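Local coordinates for MaoC family protein (Mycobacterium tuberculosis H37Rv, PDB 3KHP), which probably acts as an (R)-specific 3-hydroxyacyl-thioester dehydratase of the MaoC family, interconverting 3-hydroxyacyl and enoyl thioesters, at residues Gly30-Thr41 and Pro113-Val124; Cys82-Val91 and Ile137-Cys145. All coordinates share one frame; numbering follows the deposited sequence.

Interaction 1: Gly30-Thr41 and Pro113-Val124; sequences GAVTEPMLFEWT and PAAGKLSVVTEV
The indole of W40 lies with one face over the backbone of G116 and K117. G116 CA sits 4.2 Å from the centroid of the six-membered ring of W40, a CH-pi contact close to the ring normal. At the edge, in the ring plane, are P113 O, A114 O and L118 CG. The indole N-H points out of that edge: W40 NE1 donates to P113 O at 2.8 Å, with the acceptor only 3° out of the ring plane. W40 CG is placed between the backbone N and the carbonyl carbon (chi1 70°), which swings the ring over the neighbouring strand, at G116. Y77 meets the indole edge-to-face. F38, modelled in two conformers, touches V120 CG2 through its ring CD2 in the one given, so this contact is tentative. L37, E39, K117 and S119 are on the other face of the sheet. There E39 and K117 run alongside each other, and E39 OE2 forms a salt bridge with K117 NZ at 3.3 Å.

Past the regular pairing, T122 OG1 donates to T33 OG1 at 2.7 Å. T33 OG1 in turn donates to a water that bridges to E34 O and V120 O. This water lies by the loop between V32 and M36, where the register shifts by one residue. Strand 36-40 pairs antiparallel with 116-124, through bonds such as F38 N to L118 O. Strand 36-40 is the outermost strand, within this chain, of the antiparallel sheet, consistent with the hot-dog fold of MaoC-type hydratases.

Interaction 2: Cys82-Val91 and Ile137-Cys145; sequences CPAFGAAAKV and IVVLRGRGC
Segment 82-91 leaves helix 78-81 at C82, makes a short 3-10 turn around F85-A87 and keeps helical backbone angles to V91, passing over one face of strand 137-145 without a hydrogen bond to it and coming nearest at A84 and G142, whose CA atoms are 4.0 Å apart.

L140 carries much of the contact. Its CG is anti to the carbonyl carbon (chi1 -47°), which directs its two methyls up to the helical turn, where they divide their partners. L140 CD1 lies 3.5 Å from A88 CB, while L140 CD2 meets A87 CB at 4.0 Å. The base of the side chain is met by A84, with A84 CB 3.9 Å from L140 CB. The same A84 methyl rests on the strand backbone, 3.4 Å from G142 N. Farther along, V91 CG2 touches V138 CG1 more loosely, at 4.3 Å.

At the other end, C82 reaches down to the strand. Its SG is anti to the backbone N (chi1 -166°), and this brings C82 SG within 3.2 Å of G144 N. G142 and G144 are glycines, and their bare backbone lets A84 CB and C82 SG lie close on the strand.

Neighbouring strands share the same cover. A87 also touches T122, V91 touches V124 and I127, and F85 touches T158 of strand 152-162. R141 and R143 point away from segment 82-91, and R141 forms a salt bridge with E123.

No hydrogen bond or salt bridge joins the two segments. The contact is buried and mainly apolar, so close van der Waals fit and the exclusion of water probably hold it together. Small alanines and bare glycines let the backbones come close.

The centres of interactions 1 and 2 are about 10 Å apart, on the same side of the chain's centre. Their segments alternate along the chain: 30-41, 82-91, 113-124, then 137-145. Strands 116-129 and 136-145 are consecutive in sequence and neighbours in the antiparallel sheet. They join the two contacts directly, with probable hydrogen bonds from R143 N to V121 O and from S119 N to C145 O. Interaction 1 adds the outermost strand at the sheet edge, whereas interaction 2 lays a helical turn on the sheet face. T122 packs against P83 and A87. This is consistent with the hot-dog fold of this family, in which an antiparallel sheet wraps a helical segment.

Interaction 1: Gly30-Thr41 and Pro113-Val124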
ATOM      1  N   GLY A  30     -18.642  11.989 -27.362  1.00 29.75           N
ATOM      2  CA  GLY A  30     -17.549  12.611 -28.109  1.00 28.89           C
ATOM      3  C   GLY A  30     -16.877  13.698 -27.316  1.00 28.66           C
ATOM      4  O   GLY A  30     -15.779  14.127 -27.678  1.00 28.43           O
ATOM      5  N   ALA A  31     -17.508  14.169 -26.237  1.00 28.17           N
ATOM      6  CA  ALA A  31     -16.868  15.198 -25.383  1.00 28.55           C
ATOM      7  C   ALA A  31     -15.544  14.668 -24.783  1.00 28.25           C
ATOM      8  O   ALA A  31     -15.413  13.482 -24.534  1.00 27.27           O
ATOM      9  CB  ALA A  31     -17.785  15.652 -24.287  1.00 27.92           C
ATOM     10  N   VAL A  32     -14.573  15.550 -24.588  1.00 28.42           N
ATOM     11  CA  VAL A  32     -13.222  15.133 -24.238  1.00 29.64           C
ATOM     12  C   VAL A  32     -12.600  16.093 -23.264  1.00 30.16           C
ATOM     13  O   VAL A  32     -12.946  17.283 -23.253  1.00 30.88           O
ATOM     14  CB  VAL A  32     -12.272  15.090 -25.465  1.00 29.79           C
ATOM     15  CG1 VAL A  32     -12.777  14.178 -26.503  1.00 29.11           C
ATOM     16  CG2 VAL A  32     -12.099  16.468 -26.020  1.00 30.57           C
ATOM     17  N   THR A  33     -11.677  15.569 -22.459  1.00 30.30           N
ATOM     18  CA  THR A  33     -10.984  16.334 -21.443  1.00 30.27           C
ATOM     19  C   THR A  33      -9.666  16.809 -22.017  1.00 31.12           C
ATOM     20  O   THR A  33      -9.183  16.275 -22.993  1.00 30.31           O
ATOM     21  CB  THR A  33     -10.708  15.465 -20.165  1.00 30.57           C
ATOM     22  OG1 THR A  33     -10.097  14.215 -20.530  1.00 27.93           O
ATOM     23  CG2 THR A  33     -12.011  15.181 -19.420  1.00 29.08           C
ATOM     24  N   GLU A  34      -9.085  17.818 -21.401  1.00 32.42           N
ATOM     25  CA  GLU A  34      -7.764  18.280 -21.789  1.00 34.24           C
ATOM     26  C   GLU A  34      -6.706  17.292 -21.303  1.00 34.57           C
ATOM     27  O   GLU A  34      -6.944  16.546 -20.356  1.00 34.92           O
ATOM     28  CB  GLU A  34      -7.514  19.665 -21.184  1.00 34.88           C
ATOM     29  CG  GLU A  34      -8.471  20.760 -21.736  1.00 37.06           C
ATOM     30  CD  GLU A  34      -8.100  21.244 -23.146  1.00 39.77           C
ATOM     31  OE1 GLU A  34      -6.991  20.965 -23.646  1.00 41.08           O
ATOM     32  OE2 GLU A  34      -8.913  21.955 -23.751  1.00 43.29           O
ATOM     33  N   PRO A  35      -5.538  17.264 -21.942  1.00 35.06           N
ATOM     34  CA  PRO A  35      -4.510  16.378 -21.432  1.00 35.22           C
ATOM     35  C   PRO A  35      -4.265  16.596 -19.959  1.00 34.59           C
ATOM     36  O   PRO A  35      -4.187  17.722 -19.492  1.00 33.63           O
ATOM     37  CB  PRO A  35      -3.272  16.768 -22.243  1.00 35.47           C
ATOM     38  CG  PRO A  35      -3.811  17.260 -23.491  1.00 36.03           C
ATOM     39  CD  PRO A  35      -5.091  17.958 -23.152  1.00 35.44           C
ATOM     40  N   MET A  36      -4.198  15.506 -19.227  1.00 34.70           N
ATOM     41  CA  MET A  36      -3.777  15.566 -17.847  1.00 35.18           C
ATOM     42  C   MET A  36      -2.560  14.657 -17.719  1.00 33.63           C
ATOM     43  O   MET A  36      -2.592  13.497 -18.159  1.00 31.90           O
ATOM     44  CB  MET A  36      -4.910  15.116 -16.935  1.00 35.91           C
ATOM     45  CG  MET A  36      -4.694  15.466 -15.479  1.00 39.82           C
ATOM     46  SD  MET A  36      -5.911  14.624 -14.400  1.00 46.23           S
ATOM     47  CE  MET A  36      -7.402  15.615 -14.616  1.00 46.36           C
ATOM     48  N   LEU A  37      -1.504  15.206 -17.128  1.00 32.29           N
ATOM     49  CA  LEU A  37      -0.272  14.471 -16.830  1.00 32.23           C
ATOM     50  C   LEU A  37      -0.411  13.545 -15.582  1.00 30.40           C
ATOM     51  O   LEU A  37      -0.756  14.013 -14.485  1.00 30.54           O
ATOM     52  CB  LEU A  37       0.854  15.482 -16.589  1.00 32.37           C
ATOM     53  CG  LEU A  37       2.211  15.208 -17.240  1.00 35.76           C
ATOM     54  CD1 LEU A  37       2.146  15.139 -18.803  1.00 36.41           C
ATOM     55  CD2 LEU A  37       3.212  16.297 -16.774  1.00 37.29           C
ATOM     56  N   PHE A  38      -0.221  12.245 -15.768  1.00 28.62           N
ATOM     57  CA  PHE A  38      -0.103  11.308 -14.662  0.50 27.59           C
ATOM     58  C   PHE A  38       1.364  10.868 -14.542  1.00 28.14           C
ATOM     59  O   PHE A  38       1.912  10.331 -15.497  1.00 27.82           O
ATOM     60  CB  PHE A  38      -1.031  10.111 -14.881  0.50 26.66           C
ATOM     61  CG  PHE A  38      -2.501  10.407 -14.614  0.50 23.64           C
ATOM     62  CD1 PHE A  38      -3.118   9.955 -13.453  0.50 19.49           C
ATOM     63  CD2 PHE A  38      -3.260  11.131 -15.523  0.50 19.99           C
ATOM     64  CE1 PHE A  38      -4.461  10.214 -13.208  0.50 18.92           C
ATOM     65  CE2 PHE A  38      -4.595  11.382 -15.284  0.50 19.33           C
ATOM     66  CZ  PHE A  38      -5.200  10.924 -14.128  0.50 17.86           C
ATOM     67  N   GLU A  39       1.958  11.105 -13.371  1.00 28.55           N
ATOM     68  CA  GLU A  39       3.327  10.773 -13.069  1.00 28.98           C
ATOM     69  C   GLU A  39       3.387   9.840 -11.890  1.00 27.02           C
ATOM     70  O   GLU A  39       2.619   9.979 -10.955  1.00 27.33           O
ATOM     71  CB  GLU A  39       4.095  12.017 -12.641  1.00 29.71           C
ATOM     72  CG  GLU A  39       4.274  13.074 -13.684  1.00 34.52           C
ATOM     73  CD  GLU A  39       5.416  14.008 -13.303  1.00 38.80           C
ATOM     74  OE1 GLU A  39       5.147  15.183 -12.990  1.00 40.02           O
ATOM     75  OE2 GLU A  39       6.573  13.511 -13.258  1.00 43.28           O
ATOM     76  N   TRP A  40       4.367   8.952 -11.905  1.00 25.15           N
ATOM     77  CA  TRP A  40       4.538   7.983 -10.847  1.00 23.97           C
ATOM     78  C   TRP A  40       6.014   7.601 -10.731  1.00 23.45           C
ATOM     79  O   TRP A  40       6.770   7.771 -11.690  1.00 23.63           O
ATOM     80  CB  TRP A  40       3.661   6.767 -11.141  1.00 23.12           C
ATOM     81  CG  TRP A  40       4.107   5.940 -12.282  1.00 22.10           C
ATOM     82  CD1 TRP A  40       4.963   4.876 -12.229  1.00 20.21           C
ATOM     83  CD2 TRP A  40       3.701   6.052 -13.654  1.00 19.45           C
ATOM     84  NE1 TRP A  40       5.125   4.342 -13.476  1.00 19.51           N
ATOM     85  CE2 TRP A  40       4.376   5.052 -14.370  1.00 18.52           C
ATOM     86  CE3 TRP A  40       2.848   6.912 -14.346  1.00 19.49           C
ATOM     87  CZ2 TRP A  40       4.211   4.871 -15.733  1.00 19.12           C
ATOM     88  CZ3 TRP A  40       2.696   6.740 -15.693  1.00 19.12           C
ATOM     89  CH2 TRP A  40       3.367   5.728 -16.379  1.00 19.04           C
ATOM     90  N   THR A  41       6.417   7.129  -9.551  1.00 22.57           N
ATOM     91  CA  THR A  41       7.764   6.620  -9.316  1.00 21.58           C
ATOM     92  C   THR A  41       7.631   5.143  -9.014  1.00 20.88           C
ATOM     93  O   THR A  41       6.498   4.598  -8.994  1.00 20.63           O
ATOM     94  CB  THR A  41       8.450   7.287  -8.123  1.00 22.56           C
ATOM     95  OG1 THR A  41       7.715   6.979  -6.928  1.00 23.12           O
ATOM     96  CG2 THR A  41       8.541   8.843  -8.326  1.00 22.60           C
ATOM     97  N   PRO A 113       6.631   1.658 -17.685  1.00 23.41           N
ATOM     98  CA  PRO A 113       7.865   1.687 -16.914  1.00 23.25           C
ATOM     99  C   PRO A 113       7.600   1.856 -15.415  1.00 23.15           C
ATOM    100  O   PRO A 113       6.550   2.445 -15.001  1.00 23.57           O
ATOM    101  CB  PRO A 113       8.576   2.930 -17.467  1.00 23.52           C
ATOM    102  CG  PRO A 113       7.419   3.877 -17.800  1.00 23.55           C
ATOM    103  CD  PRO A 113       6.309   2.977 -18.263  1.00 23.21           C
ATOM    104  N   ALA A 114       8.533   1.360 -14.613  1.00 21.74           N
ATOM    105  CA  ALA A 114       8.414   1.391 -13.160  1.00 21.35           C
ATOM    106  C   ALA A 114       8.150   2.788 -12.649  1.00 20.64           C
ATOM    107  O   ALA A 114       7.449   2.957 -11.656  1.00 20.20           O
ATOM    108  CB  ALA A 114       9.709   0.795 -12.468  1.00 20.69           C
ATOM    109  N   ALA A 115       8.794   3.754 -13.290  1.00 21.10           N
ATOM    110  CA  ALA A 115       8.640   5.181 -13.040  1.00 22.05           C
ATOM    111  C   ALA A 115       8.422   5.853 -14.393  1.00 22.65           C
ATOM    112  O   ALA A 115       9.105   5.509 -15.362  1.00 23.22           O
ATOM    113  CB  ALA A 115       9.889   5.770 -12.409  1.00 21.12           C
ATOM    114  N   GLY A 116       7.525   6.828 -14.445  1.00 23.07           N
ATOM    115  CA  GLY A 116       7.298   7.582 -15.664  1.00 24.49           C
ATOM    116  C   GLY A 116       6.182   8.607 -15.602  1.00 25.45           C
ATOM    117  O   GLY A 116       5.718   8.997 -14.530  1.00 24.99           O
ATOM    118  N   LYS A 117       5.748   9.018 -16.786  1.00 26.49           N
ATOM    119  CA  LYS A 117       4.714  10.018 -16.968  1.00 27.13           C
ATOM    120  C   LYS A 117       3.851   9.620 -18.158  1.00 26.58           C
ATOM    121  O   LYS A 117       4.357   9.039 -19.139  1.00 25.80           O
ATOM    122  CB  LYS A 117       5.311  11.379 -17.293  1.00 28.18           C
ATOM    123  CG  LYS A 117       6.569  11.765 -16.529  1.00 32.52           C
ATOM    124  CD  LYS A 117       6.990  13.213 -16.879  1.00 36.78           C
ATOM    125  CE  LYS A 117       8.080  13.757 -15.925  1.00 39.90           C
ATOM    126  NZ  LYS A 117       8.953  12.665 -15.342  1.00 42.05           N
ATOM    127  N   LEU A 118       2.556   9.949 -18.078  1.00 25.93           N
ATOM    128  CA  LEU A 118       1.696   9.892 -19.258  1.00 25.28           C
ATOM    129  C   LEU A 118       0.810  11.127 -19.361  1.00 24.54           C
ATOM    130  O   LEU A 118       0.395  11.693 -18.367  1.00 24.02           O
ATOM    131  CB  LEU A 118       0.813   8.654 -19.258  1.00 24.88           C
ATOM    132  CG  LEU A 118       1.393   7.288 -19.473  1.00 25.06           C
ATOM    133  CD1 LEU A 118       0.267   6.267 -19.219  1.00 22.66           C
ATOM    134  CD2 LEU A 118       2.004   7.159 -20.879  1.00 23.40           C
ATOM    135  N   SER A 119       0.552  11.511 -20.601  1.00 24.29           N
ATOM    136  CA  SER A 119      -0.365  12.552 -20.976  1.00 24.37           C
ATOM    137  C   SER A 119      -1.641  11.821 -21.312  1.00 23.79           C
ATOM    138  O   SER A 119      -1.681  11.058 -22.281  1.00 23.76           O
ATOM    139  CB  SER A 119       0.168  13.259 -22.237  1.00 25.39           C
ATOM    140  OG  SER A 119      -0.805  14.124 -22.802  1.00 27.62           O
ATOM    141  N   VAL A 120      -2.663  12.022 -20.493  1.00 22.87           N
ATOM    142  CA  VAL A 120      -3.867  11.243 -20.569  1.00 22.48           C
ATOM    143  C   VAL A 120      -5.030  12.145 -20.991  1.00 22.73           C
ATOM    144  O   VAL A 120      -5.236  13.208 -20.431  1.00 21.30           O
ATOM    145  CB  VAL A 120      -4.169  10.559 -19.225  1.00 22.60           C
ATOM    146  CG1 VAL A 120      -5.433   9.746 -19.305  1.00 20.55           C
ATOM    147  CG2 VAL A 120      -2.989   9.667 -18.813  1.00 22.14           C
ATOM    148  N   VAL A 121      -5.752  11.701 -22.012  1.00 23.28           N
ATOM    149  CA  VAL A 121      -6.954  12.351 -22.483  1.00 24.17           C
ATOM    150  C   VAL A 121      -8.062  11.347 -22.393  1.00 24.47           C
ATOM    151  O   VAL A 121      -7.846  10.177 -22.682  1.00 23.85           O
ATOM    152  CB  VAL A 121      -6.807  12.811 -23.951  1.00 24.98           C
ATOM    153  CG1 VAL A 121      -8.172  13.187 -24.546  1.00 24.41           C
ATOM    154  CG2 VAL A 121      -5.750  13.959 -24.057  1.00 23.38           C
ATOM    155  N   THR A 122      -9.241  11.796 -21.968  1.00 25.04           N
ATOM    156  CA  THR A 122     -10.395  10.912 -21.885  1.00 26.02           C
ATOM    157  C   THR A 122     -11.587  11.390 -22.733  1.00 27.33           C
ATOM    158  O   THR A 122     -11.641  12.527 -23.230  1.00 26.89           O
ATOM    159  CB  THR A 122     -10.875  10.753 -20.434  1.00 26.02           C
ATOM    160  OG1 THR A 122     -11.482  11.969 -20.009  1.00 24.78           O
ATOM    161  CG2 THR A 122      -9.719  10.419 -19.511  1.00 26.17           C
ATOM    162  N   GLU A 123     -12.565  10.509 -22.860  1.00 28.53           N
ATOM    163  CA  GLU A 123     -13.622  10.724 -23.812  1.00 29.70           C
ATOM    164  C   GLU A 123     -14.879   9.936 -23.508  1.00 28.94           C
ATOM    165  O   GLU A 123     -14.828   8.777 -23.104  1.00 27.75           O
ATOM    166  CB  GLU A 123     -13.114  10.286 -25.169  1.00 30.39           C
ATOM    167  CG  GLU A 123     -14.099  10.557 -26.280  1.00 34.70           C
ATOM    168  CD  GLU A 123     -13.595  10.083 -27.623  1.00 40.37           C
ATOM    169  OE1 GLU A 123     -12.394   9.630 -27.724  1.00 42.77           O
ATOM    170  OE2 GLU A 123     -14.426  10.166 -28.556  1.00 41.39           O
ATOM    171  N   VAL A 124     -16.010  10.557 -23.755  1.00 28.85           N
ATOM    172  CA  VAL A 124     -17.275   9.856 -23.680  1.00 29.58           C
ATOM    173  C   VAL A 124     -17.408   9.055 -24.956  1.00 30.15           C
ATOM    174  O   VAL A 124     -17.638   9.613 -26.021  1.00 30.39           O
ATOM    175  CB  VAL A 124     -18.460  10.839 -23.525  1.00 29.65           C
ATOM    176  CG1 VAL A 124     -19.750  10.077 -23.350  1.00 28.01           C
ATOM    177  CG2 VAL A 124     -18.202  11.778 -22.379  1.00 26.98           C
TER
HETATM  178  O   HOH W   1      -7.698  13.969 -19.307  1.00 23.92           O

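Interaction 2: Cys82-Val91 and Ile137-Cys145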
ATOM      1  N   CYS A  82      -3.728   5.713 -16.369  1.00 18.06           N
ATOM      2  CA  CYS A  82      -4.466   6.095 -17.583  1.00 18.99           C
ATOM      3  C   CYS A  82      -5.970   5.972 -17.404  1.00 18.84           C
ATOM      4  O   CYS A  82      -6.626   5.342 -18.225  1.00 17.89           O
ATOM      5  CB  CYS A  82      -4.028   5.228 -18.769  1.00 19.67           C
ATOM      6  SG  CYS A  82      -4.570   5.853 -20.417  1.00 20.62           S
ATOM      7  N   PRO A  83      -6.519   6.571 -16.335  1.00 19.62           N
ATOM      8  CA  PRO A  83      -7.923   6.369 -16.012  1.00 20.99           C
ATOM      9  C   PRO A  83      -8.850   7.108 -16.985  1.00 22.04           C
ATOM     10  O   PRO A  83      -8.618   8.264 -17.268  1.00 22.20           O
ATOM     11  CB  PRO A  83      -8.050   6.969 -14.602  1.00 20.81           C
ATOM     12  CG  PRO A  83      -7.001   7.946 -14.504  1.00 20.15           C
ATOM     13  CD  PRO A  83      -5.904   7.577 -15.458  1.00 19.66           C
ATOM     14  N   ALA A  84      -9.873   6.434 -17.488  1.00 23.19           N
ATOM     15  CA  ALA A  84     -10.866   7.054 -18.356  1.00 24.59           C
ATOM     16  C   ALA A  84     -11.839   7.940 -17.551  1.00 26.03           C
ATOM     17  O   ALA A  84     -12.723   8.576 -18.121  1.00 26.56           O
ATOM     18  CB  ALA A  84     -11.632   5.976 -19.156  1.00 23.62           C
ATOM     19  N   PHE A  85     -11.635   8.027 -16.247  1.00 27.76           N
ATOM     20  CA  PHE A  85     -12.629   8.596 -15.359  1.00 29.85           C
ATOM     21  C   PHE A  85     -13.025  10.056 -15.598  1.00 30.40           C
ATOM     22  O   PHE A  85     -14.199  10.369 -15.535  1.00 29.52           O
ATOM     23  CB  PHE A  85     -12.200   8.403 -13.902  1.00 30.69           C
ATOM     24  CG  PHE A  85     -12.336   6.976 -13.405  1.00 32.77           C
ATOM     25  CD1 PHE A  85     -13.263   6.090 -13.966  1.00 35.62           C
ATOM     26  CD2 PHE A  85     -11.547   6.526 -12.351  1.00 35.52           C
ATOM     27  CE1 PHE A  85     -13.409   4.777 -13.478  1.00 36.33           C
ATOM     28  CE2 PHE A  85     -11.670   5.211 -11.864  1.00 36.44           C
ATOM     29  CZ  PHE A  85     -12.615   4.336 -12.433  1.00 36.67           C
ATOM     30  N   GLY A  86     -12.055  10.930 -15.858  1.00 31.10           N
ATOM     31  CA  GLY A  86     -12.310  12.344 -16.091  1.00 31.43           C
ATOM     32  C   GLY A  86     -13.458  12.673 -17.043  1.00 31.65           C
ATOM     33  O   GLY A  86     -14.128  13.685 -16.874  1.00 31.40           O
ATOM     34  N   ALA A  87     -13.708  11.804 -18.023  1.00 31.58           N
ATOM     35  CA  ALA A  87     -14.723  12.065 -19.040  1.00 31.51           C
ATOM     36  C   ALA A  87     -16.162  12.027 -18.506  1.00 31.49           C
ATOM     37  O   ALA A  87     -17.065  12.564 -19.146  1.00 29.85           O
ATOM     38  CB  ALA A  87     -14.569  11.090 -20.198  1.00 31.22           C
ATOM     39  N   ALA A  88     -16.373  11.394 -17.354  1.00 31.56           N
ATOM     40  CA  ALA A  88     -17.732  11.268 -16.782  1.00 32.22           C
ATOM     41  C   ALA A  88     -18.348  12.621 -16.497  1.00 32.04           C
ATOM     42  O   ALA A  88     -19.541  12.801 -16.691  1.00 31.86           O
ATOM     43  CB  ALA A  88     -17.749  10.406 -15.510  1.00 32.05           C
ATOM     44  N   ALA A  89     -17.524  13.565 -16.069  1.00 32.16           N
ATOM     45  CA  ALA A  89     -17.984  14.909 -15.737  1.00 32.72           C
ATOM     46  C   ALA A  89     -18.656  15.627 -16.927  1.00 32.27           C
ATOM     47  O   ALA A  89     -19.406  16.573 -16.732  1.00 32.32           O
ATOM     48  CB  ALA A  89     -16.812  15.756 -15.189  1.00 32.75           C
ATOM     49  N   LYS A  90     -18.356  15.180 -18.140  1.00 31.12           N
ATOM     50  CA  LYS A  90     -18.994  15.690 -19.357  1.00 30.74           C
ATOM     51  C   LYS A  90     -20.445  15.212 -19.536  1.00 29.18           C
ATOM     52  O   LYS A  90     -21.214  15.852 -20.249  1.00 28.43           O
ATOM     53  CB  LYS A  90     -18.159  15.314 -20.599  1.00 30.98           C
ATOM     54  CG  LYS A  90     -16.739  15.934 -20.638  1.00 32.79           C
ATOM     55  CD  LYS A  90     -16.776  17.455 -20.873  1.00 34.91           C
ATOM     56  CE  LYS A  90     -15.381  18.094 -20.705  1.00 36.52           C
ATOM     57  NZ  LYS A  90     -15.474  19.586 -20.563  1.00 37.18           N
ATOM     58  N   VAL A  91     -20.796  14.102 -18.882  1.00 27.83           N
ATOM     59  CA  VAL A  91     -22.059  13.391 -19.106  1.00 26.78           C
ATOM     60  C   VAL A  91     -23.045  13.749 -18.028  1.00 27.77           C
ATOM     61  O   VAL A  91     -24.225  14.072 -18.306  1.00 27.63           O
ATOM     62  CB  VAL A  91     -21.830  11.918 -19.034  1.00 26.66           C
ATOM     63  CG1 VAL A  91     -23.139  11.136 -19.190  1.00 24.76           C
ATOM     64  CG2 VAL A  91     -20.752  11.505 -20.063  1.00 26.23           C
ATOM     65  N   ILE A 137     -26.358   3.248 -19.855  1.00 29.28           N
ATOM     66  CA  ILE A 137     -24.984   2.795 -19.986  1.00 28.95           C
ATOM     67  C   ILE A 137     -24.060   3.927 -20.465  1.00 28.46           C
ATOM     68  O   ILE A 137     -24.300   4.524 -21.518  1.00 29.04           O
ATOM     69  CB  ILE A 137     -24.857   1.648 -21.027  1.00 28.75           C
ATOM     70  CG1 ILE A 137     -25.704   0.429 -20.641  1.00 29.35           C
ATOM     71  CG2 ILE A 137     -23.387   1.222 -21.194  1.00 27.90           C
ATOM     72  CD1 ILE A 137     -25.542  -0.714 -21.629  1.00 28.56           C
ATOM     73  N   VAL A 138     -22.994   4.199 -19.718  1.00 27.17           N
ATOM     74  CA  VAL A 138     -22.037   5.221 -20.084  1.00 26.04           C
ATOM     75  C   VAL A 138     -20.651   4.583 -20.304  1.00 26.51           C
ATOM     76  O   VAL A 138     -20.201   3.800 -19.469  1.00 26.20           O
ATOM     77  CB  VAL A 138     -21.941   6.243 -19.011  1.00 25.00           C
ATOM     78  CG1 VAL A 138     -20.914   7.287 -19.384  1.00 23.60           C
ATOM     79  CG2 VAL A 138     -23.265   6.876 -18.818  1.00 24.61           C
ATOM     80  N   VAL A 139     -20.002   4.909 -21.425  1.00 26.66           N
ATOM     81  CA  VAL A 139     -18.692   4.344 -21.764  1.00 26.55           C
ATOM     82  C   VAL A 139     -17.648   5.436 -21.889  1.00 26.15           C
ATOM     83  O   VAL A 139     -17.776   6.345 -22.693  1.00 25.89           O
ATOM     84  CB  VAL A 139     -18.739   3.457 -23.024  1.00 26.37           C
ATOM     85  CG1 VAL A 139     -17.385   2.746 -23.250  1.00 26.07           C
ATOM     86  CG2 VAL A 139     -19.809   2.435 -22.872  1.00 25.27           C
ATOM     87  N   LEU A 140     -16.627   5.341 -21.047  1.00 25.90           N
ATOM     88  CA  LEU A 140     -15.560   6.320 -20.986  1.00 25.75           C
ATOM     89  C   LEU A 140     -14.260   5.663 -21.469  1.00 25.58           C
ATOM     90  O   LEU A 140     -14.005   4.518 -21.175  1.00 24.75           O
ATOM     91  CB  LEU A 140     -15.438   6.878 -19.571  1.00 25.94           C
ATOM     92  CG  LEU A 140     -16.766   7.290 -18.908  1.00 26.53           C
ATOM     93  CD1 LEU A 140     -16.552   7.688 -17.447  1.00 26.05           C
ATOM     94  CD2 LEU A 140     -17.444   8.419 -19.681  1.00 26.39           C
ATOM     95  N   ARG A 141     -13.462   6.384 -22.241  1.00 25.58           N
ATOM     96  CA  ARG A 141     -12.310   5.796 -22.875  1.00 26.29           C
ATOM     97  C   ARG A 141     -11.157   6.667 -22.569  1.00 25.10           C
ATOM     98  O   ARG A 141     -11.264   7.858 -22.750  1.00 24.80           O
ATOM     99  CB  ARG A 141     -12.455   5.733 -24.396  1.00 27.54           C
ATOM    100  CG  ARG A 141     -11.192   5.182 -25.084  1.00 31.50           C
ATOM    101  CD  ARG A 141     -11.082   5.544 -26.542  1.00 37.36           C
ATOM    102  NE  ARG A 141     -12.056   4.846 -27.355  1.00 41.13           N
ATOM    103  CZ  ARG A 141     -12.927   5.424 -28.185  1.00 45.23           C
ATOM    104  NH1 ARG A 141     -12.981   6.742 -28.353  1.00 45.72           N
ATOM    105  NH2 ARG A 141     -13.763   4.648 -28.859  1.00 47.25           N
ATOM    106  N   GLY A 142     -10.047   6.074 -22.121  1.00 23.81           N
ATOM    107  CA  GLY A 142      -8.846   6.833 -21.799  1.00 22.54           C
ATOM    108  C   GLY A 142      -7.707   6.479 -22.735  1.00 21.37           C
ATOM    109  O   GLY A 142      -7.560   5.357 -23.101  1.00 20.26           O
ATOM    110  N   ARG A 143      -6.894   7.445 -23.084  1.00 21.19           N
ATOM    111  CA  ARG A 143      -5.760   7.243 -23.953  1.00 22.64           C
ATOM    112  C   ARG A 143      -4.582   7.918 -23.318  1.00 22.29           C
ATOM    113  O   ARG A 143      -4.644   9.133 -23.079  1.00 21.19           O
ATOM    114  CB  ARG A 143      -5.966   7.881 -25.336  1.00 22.11           C
ATOM    115  CG  ARG A 143      -6.772   7.077 -26.295  1.00 25.91           C
ATOM    116  CD  ARG A 143      -7.085   7.920 -27.620  1.00 29.29           C
ATOM    117  NE  ARG A 143      -5.856   8.203 -28.357  1.00 27.99           N
ATOM    118  CZ  ARG A 143      -5.246   7.327 -29.137  1.00 30.49           C
ATOM    119  NH1 ARG A 143      -5.761   6.122 -29.310  1.00 31.76           N
ATOM    120  NH2 ARG A 143      -4.110   7.653 -29.743  1.00 32.36           N
ATOM    121  N   GLY A 144      -3.511   7.152 -23.088  1.00 21.90           N
ATOM    122  CA  GLY A 144      -2.304   7.698 -22.499  1.00 23.07           C
ATOM    123  C   GLY A 144      -1.090   7.581 -23.403  1.00 23.56           C
ATOM    124  O   GLY A 144      -0.771   6.495 -23.845  1.00 24.40           O
ATOM    125  N   CYS A 145      -0.398   8.693 -23.610  1.00 24.20           N
ATOM    126  CA  CYS A 145       0.746   8.807 -24.499  1.00 25.29           C
ATOM    127  C   CYS A 145       1.974   9.299 -23.746  1.00 26.02           C
ATOM    128  O   CYS A 145       1.867  10.093 -22.795  1.00 25.81           O
ATOM    129  CB  CYS A 145       0.456   9.854 -25.599  1.00 26.11           C
ATOM    130  SG  CYS A 145      -0.873   9.404 -26.694  1.00 24.42           S
TER